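Local coordinates for putative uncharacterized protein (Toxoplasma gondii, PDB 4FBD), which is of unknown function and belongs to the DUF3228 family of conserved, uncharacterised proteins, at residues L36-D41 and K69-V74; E158-E163 and A180-A185. One frame throughout, in Å; residues are numbered along the deposited sequence.

From the N terminus, residues 36-41 enter strand 39-40, an edge strand of the five-stranded mixed sheet. Contact 1 closes the first loop when helix 63-76 returns to this edge. The chain then adds strands 82-84 and 90-96, passes through a second sheet, and returns to the first as strand 149-156, which helix 157-166 follows. Contact 2 closes a shorter loop, as strand 181-189 comes back to pack against that helix. The two loops neither nest nor cross, the first ending before the second begins. Strands 39-40 and 181-189 join them: Gly39 N and O lie 2.9 Å from Trp181 O and Ile183 N, probable hydrogen bonds. The two helices thus pack against one sheet from opposite faces.

Contact 1. Residues L36-D41 and K69-V74; sequences LPLGLD and KVNELV
With chi1 at -76°, Asn71 swings CG to the side opposite its carbonyl carbon, and a chi2 of -53° turns the carboxamide so that both of its polar atoms meet the backbone of Leu38. OD1 accepts a hydrogen bond from Leu38 N at 2.8 Å, the donor lying somewhat tilted from the carbonyl plane of the amide. ND2 donates to Leu38 O over 3.1 Å. This second bond is almost straight, 176° at the hydrogen; it falls on a lone pair of the Leu38 carbonyl and stays in the amide plane of Asn71. Two bonds to one residue fix the amide's rotation and identify its oxygen and nitrogen ends, because exchanging them would oppose donor to donor and acceptor to acceptor.

Pro37, which follows a cis peptide bond, covers one face of the same amide. Its CB is 3.3 Å from Asn71 CG and about equally far from OD1 and ND2, the geometry expected of a carbon seated above the plane. On the apolar side, Leu38 reaches Val70 at about a right angle, with Leu38 CD1 4.0 Å from Val70 CG1. Leu38 also packs on Trp181 and Leu154, and Val70 on Leu152, so the pair continues into the layer between helix 63-76 and the sheet.

The backbone polar groups alternate in direction: those of Gly39 pair with Trp181 and Ile183 of the adjacent strand, whereas those of Leu38 turn to the helix. Asn71 therefore supplies the donor and acceptor that a further strand would offer, a side-chain amide that takes the place of a peptide group at the edge of a beta sheet.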
loop_
_atom_site.group_PDB
_atom_site.type_symbol
_atom_site.label_atom_id
_atom_site.label_comp_id
_atom_site.label_asym_id
_atom_site.label_seq_id
_atom_site.Cartn_x
_atom_site.Cartn_y
_atom_site.Cartn_z
ATOM N N LEU A 36 10.031 -11.439 -38.747
ATOM C CA LEU A 36 10.721 -12.479 -37.985
ATOM C C LEU A 36 12.063 -12.736 -38.661
ATOM O O LEU A 36 12.193 -12.573 -39.862
ATOM C CB LEU A 36 9.915 -13.780 -37.905
ATOM C CG LEU A 36 8.654 -13.806 -37.033
ATOM C CD1 LEU A 36 7.961 -15.146 -37.137
ATOM C CD2 LEU A 36 8.969 -13.501 -35.581
ATOM N N PRO A 37 13.067 -13.163 -37.906
ATOM C CA PRO A 37 13.070 -13.458 -36.484
ATOM C C PRO A 37 13.048 -12.226 -35.589
ATOM O O PRO A 37 13.198 -11.098 -36.057
ATOM C CB PRO A 37 14.404 -14.166 -36.297
ATOM C CG PRO A 37 15.296 -13.520 -37.314
ATOM C CD PRO A 37 14.423 -13.222 -38.483
ATOM N N LEU A 38 12.849 -12.474 -34.303
ATOM C CA LEU A 38 12.877 -11.435 -33.305
ATOM C C LEU A 38 14.315 -11.094 -33.001
ATOM O O LEU A 38 15.207 -11.961 -33.080
ATOM C CB LEU A 38 12.255 -11.931 -32.008
ATOM C CG LEU A 38 10.799 -12.345 -32.037
ATOM C CD1 LEU A 38 10.484 -12.941 -30.695
ATOM C CD2 LEU A 38 9.872 -11.209 -32.376
ATOM N N GLY A 39 14.546 -9.848 -32.624
ATOM C CA GLY A 39 15.876 -9.410 -32.234
ATOM C C GLY A 39 15.957 -9.287 -30.730
ATOM O O GLY A 39 15.027 -9.642 -30.004
ATOM N N LEU A 40 17.061 -8.763 -30.254
ATOM C CA LEU A 40 17.257 -8.566 -28.843
ATOM C C LEU A 40 18.137 -7.364 -28.631
ATOM O O LEU A 40 19.331 -7.447 -28.845
ATOM C CB LEU A 40 17.913 -9.801 -28.228
ATOM C CG LEU A 40 18.264 -9.726 -26.733
ATOM C CD1 LEU A 40 17.035 -9.572 -25.893
ATOM C CD2 LEU A 40 19.013 -10.972 -26.304
ATOM N N ASP A 41 17.547 -6.243 -28.230
ATOM C CA ASP A 41 18.316 -5.029 -27.966
ATOM C C ASP A 41 19.122 -5.220 -26.673
ATOM O O ASP A 41 18.562 -5.124 -25.565
ATOM C CB ASP A 41 17.396 -3.812 -27.829
ATOM C CG ASP A 41 18.150 -2.557 -27.407
ATOM O OD1 ASP A 41 19.311 -2.378 -27.864
ATOM O OD2 ASP A 41 17.577 -1.755 -26.616
ATOM N N LYS A 69 17.393 -19.749 -29.586
ATOM C CA LYS A 69 16.415 -20.678 -29.012
ATOM C C LYS A 69 15.023 -20.061 -28.946
ATOM O O LYS A 69 14.024 -20.761 -29.116
ATOM C CB LYS A 69 16.879 -21.197 -27.657
ATOM C CG LYS A 69 18.120 -22.063 -27.773
ATOM C CD LYS A 69 18.448 -22.765 -26.476
ATOM C CE LYS A 69 19.681 -23.652 -26.620
ATOM N NZ LYS A 69 19.980 -24.324 -25.325
ATOM N N VAL A 70 14.953 -18.752 -28.719
ATOM C CA VAL A 70 13.665 -18.055 -28.709
ATOM C C VAL A 70 13.041 -18.183 -30.089
ATOM O O VAL A 70 11.888 -18.604 -30.227
ATOM C CB VAL A 70 13.806 -16.564 -28.398
ATOM C CG1 VAL A 70 12.550 -15.813 -28.842
ATOM C CG2 VAL A 70 14.091 -16.364 -26.932
ATOM N N ASN A 71 13.804 -17.820 -31.113
ATOM C CA ASN A 71 13.312 -17.926 -32.488
ATOM C C ASN A 71 12.946 -19.358 -32.903
ATOM O O ASN A 71 11.953 -19.582 -33.595
ATOM C CB ASN A 71 14.316 -17.271 -33.438
ATOM C CG ASN A 71 14.227 -15.760 -33.381
ATOM O OD1 ASN A 71 13.141 -15.198 -33.541
ATOM N ND2 ASN A 71 15.343 -15.097 -33.144
ATOM N N GLU A 72 13.733 -20.329 -32.453
ATOM C CA GLU A 72 13.440 -21.734 -32.723
ATOM C C GLU A 72 12.150 -22.141 -32.019
ATOM O O GLU A 72 11.297 -22.804 -32.613
ATOM C CB GLU A 72 14.559 -22.626 -32.218
ATOM C CG GLU A 72 14.372 -24.087 -32.568
ATOM C CD GLU A 72 15.557 -24.950 -32.125
ATOM O OE1 GLU A 72 16.151 -25.635 -32.989
ATOM O OE2 GLU A 72 15.912 -24.911 -30.928
ATOM N N LEU A 73 12.018 -21.775 -30.746
ATOM C CA LEU A 73 10.807 -22.109 -30.018
ATOM C C LEU A 73 9.572 -21.492 -30.668
ATOM O O LEU A 73 8.511 -22.109 -30.686
ATOM C CB LEU A 73 10.901 -21.688 -28.552
ATOM C CG LEU A 73 11.832 -22.589 -27.729
ATOM C CD1 LEU A 73 12.108 -22.037 -26.328
ATOM C CD2 LEU A 73 11.263 -24.014 -27.642
ATOM N N VAL A 74 9.725 -20.296 -31.233
ATOM C CA VAL A 74 8.618 -19.585 -31.864
ATOM C C VAL A 74 8.160 -20.219 -33.154
ATOM O O VAL A 74 6.974 -20.510 -33.314
ATOM C CB VAL A 74 8.980 -18.110 -32.110
ATOM C CG1 VAL A 74 7.970 -17.458 -33.034
ATOM C CG2 VAL A 74 9.060 -17.375 -30.772
#

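Contact 2. Residues E158-E163 and A180-A185; sequences EQIAKE and AWSIIA
A single helix side chain carries this contact: Ile160 alone among residues 158-163 comes within 4.5 Å of residues 180-185, and its terminal methyl does most of the touching. CD1 of Ile160 stands 3.3 Å from CB of Ser182, a tight approach for two carbons, while the hydroxyl OG of Ser182 is farther from the same methyl, at 4.0 Å. The reach comes from an extended chain, chi2 180°, which carries CD1 away from the helix and out to the strand; the closest CA atoms, those of Ile160 and Ser182, remain 8.1 Å apart.

Ile184 meets the same methyl from a second direction, roughly at right angles to Ser182. Its CG2 lies 4.0 Å from Ile160 CD1 and almost as near to Ile160 CG1, so this methyl rests alongside the last bond of Ile160, and the two side chains run past each other in opposite directions. In Ile184, chi1 of 58° sets CG1 between the backbone N and the carbonyl carbon and directs CG2 to Ile160.

The strand is distorted at this point: Ile184 and Ala185 both pair with Ile153, forming a classic beta bulge. Helix 157-166 follows strand 149-156 and covers the face bearing Ser182, Ile184 and Tyr155, whereas Trp181 and Ile183 turn to the opposite face, where they meet Leu154 and the layer beneath helix 63-76.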
loop_
_atom_site.group_PDB
_atom_site.type_symbol
_atom_site.label_atom_id
_atom_site.label_comp_id
_atom_site.label_asym_id
_atom_site.label_seq_id
_atom_site.Cartn_x
_atom_site.Cartn_y
_atom_site.Cartn_z
ATOM N N GLU A 158 11.223 0.961 -34.519
ATOM C CA GLU A 158 11.036 2.404 -34.447
ATOM C C GLU A 158 11.222 2.906 -33.017
ATOM O O GLU A 158 12.103 3.727 -32.756
ATOM C CB GLU A 158 9.649 2.771 -34.991
ATOM C CG GLU A 158 9.479 2.477 -36.507
ATOM C CD GLU A 158 9.720 0.995 -36.896
ATOM O OE1 GLU A 158 9.207 0.071 -36.211
ATOM O OE2 GLU A 158 10.423 0.763 -37.907
ATOM N N GLN A 159 10.420 2.385 -32.091
ATOM C CA GLN A 159 10.532 2.789 -30.695
ATOM C C GLN A 159 11.921 2.572 -30.098
ATOM O O GLN A 159 12.372 3.380 -29.289
ATOM C CB GLN A 159 9.464 2.115 -29.842
ATOM C CG GLN A 159 8.103 2.794 -29.924
ATOM C CD GLN A 159 8.025 4.119 -29.167
ATOM O OE1 GLN A 159 8.977 4.535 -28.504
ATOM N NE2 GLN A 159 6.877 4.775 -29.249
ATOM N N ILE A 160 12.591 1.490 -30.472
ATOM C CA ILE A 160 13.956 1.250 -29.978
ATOM C C ILE A 160 14.913 2.349 -30.466
ATOM O O ILE A 160 15.721 2.860 -29.690
ATOM C CB ILE A 160 14.497 -0.119 -30.394
ATOM C CG1 ILE A 160 13.744 -1.224 -29.641
ATOM C CG2 ILE A 160 15.975 -0.229 -30.067
ATOM C CD1 ILE A 160 14.212 -2.614 -30.002
ATOM N N ALA A 161 14.814 2.720 -31.737
ATOM C CA ALA A 161 15.667 3.778 -32.278
ATOM C C ALA A 161 15.412 5.082 -31.503
ATOM O O ALA A 161 16.337 5.722 -31.014
ATOM C CB ALA A 161 15.397 3.978 -33.760
ATOM N N LYS A 162 14.135 5.425 -31.377
ATOM C CA LYS A 162 13.670 6.639 -30.701
ATOM C C LYS A 162 14.187 6.803 -29.260
ATOM O O LYS A 162 14.740 7.853 -28.908
ATOM C CB LYS A 162 12.148 6.598 -30.706
ATOM C CG LYS A 162 11.435 7.887 -30.408
ATOM C CD LYS A 162 9.944 7.720 -30.734
ATOM C CE LYS A 162 9.720 7.252 -32.201
ATOM N NZ LYS A 162 8.285 7.056 -32.542
ATOM N N GLU A 163 14.000 5.772 -28.435
ATOM C CA GLU A 163 14.465 5.809 -27.041
ATOM C C GLU A 163 15.998 5.774 -26.932
ATOM O O GLU A 163 16.570 6.438 -26.063
ATOM C CB GLU A 163 13.830 4.687 -26.190
ATOM C CG GLU A 163 12.307 4.838 -26.008
ATOM C CD GLU A 163 11.687 3.881 -24.968
ATOM O OE1 GLU A 163 12.421 3.208 -24.210
ATOM O OE2 GLU A 163 10.441 3.827 -24.898
ATOM N N ALA A 180 12.090 -6.287 -36.914
ATOM C CA ALA A 180 10.905 -5.455 -36.713
ATOM C C ALA A 180 10.580 -5.353 -35.223
ATOM O O ALA A 180 10.223 -4.296 -34.729
ATOM C CB ALA A 180 9.723 -6.000 -37.501
ATOM N N TRP A 181 10.757 -6.460 -34.513
ATOM C CA TRP A 181 10.498 -6.517 -33.085
ATOM C C TRP A 181 11.717 -6.966 -32.366
ATOM O O TRP A 181 12.359 -7.909 -32.791
ATOM C CB TRP A 181 9.387 -7.531 -32.798
ATOM C CG TRP A 181 8.111 -7.101 -33.376
ATOM C CD1 TRP A 181 7.582 -7.486 -34.562
ATOM C CD2 TRP A 181 7.213 -6.139 -32.821
ATOM N NE1 TRP A 181 6.388 -6.845 -34.774
ATOM C CE2 TRP A 181 6.141 -6.007 -33.719
ATOM C CE3 TRP A 181 7.212 -5.382 -31.647
ATOM C CZ2 TRP A 181 5.073 -5.143 -33.489
ATOM C CZ3 TRP A 181 6.140 -4.529 -31.407
ATOM C CH2 TRP A 181 5.086 -4.420 -32.323
ATOM N N SER A 182 12.040 -6.315 -31.256
ATOM C CA SER A 182 13.177 -6.751 -30.464
ATOM C C SER A 182 12.815 -6.878 -29.004
ATOM O O SER A 182 12.076 -6.072 -28.464
ATOM C CB SER A 182 14.396 -5.828 -30.629
ATOM O OG SER A 182 14.984 -6.015 -31.904
ATOM N N ILE A 183 13.378 -7.893 -28.377
ATOM C CA ILE A 183 13.165 -8.146 -26.964
ATOM C C ILE A 183 13.906 -7.068 -26.150
ATOM O O ILE A 183 15.118 -6.896 -26.300
ATOM C CB ILE A 183 13.715 -9.535 -26.599
ATOM C CG1 ILE A 183 12.935 -10.615 -27.376
ATOM C CG2 ILE A 183 13.705 -9.743 -25.061
ATOM C CD1 ILE A 183 13.585 -11.961 -27.349
ATOM N N ILE A 184 13.164 -6.332 -25.325
ATOM C CA ILE A 184 13.731 -5.296 -24.469
ATOM C C ILE A 184 13.622 -5.674 -22.969
ATOM O O ILE A 184 14.314 -5.111 -22.122
ATOM C CB ILE A 184 13.114 -3.904 -24.762
ATOM C CG1 ILE A 184 11.603 -3.891 -24.576
ATOM C CG2 ILE A 184 13.452 -3.430 -26.173
ATOM C CD1 ILE A 184 11.155 -3.824 -23.158
ATOM N N ALA A 185 12.771 -6.648 -22.663
ATOM C CA ALA A 185 12.611 -7.133 -21.299
ATOM C C ALA A 185 12.243 -8.596 -21.322
ATOM O O ALA A 185 11.595 -9.068 -22.250
ATOM C CB ALA A 185 11.528 -6.328 -20.548
#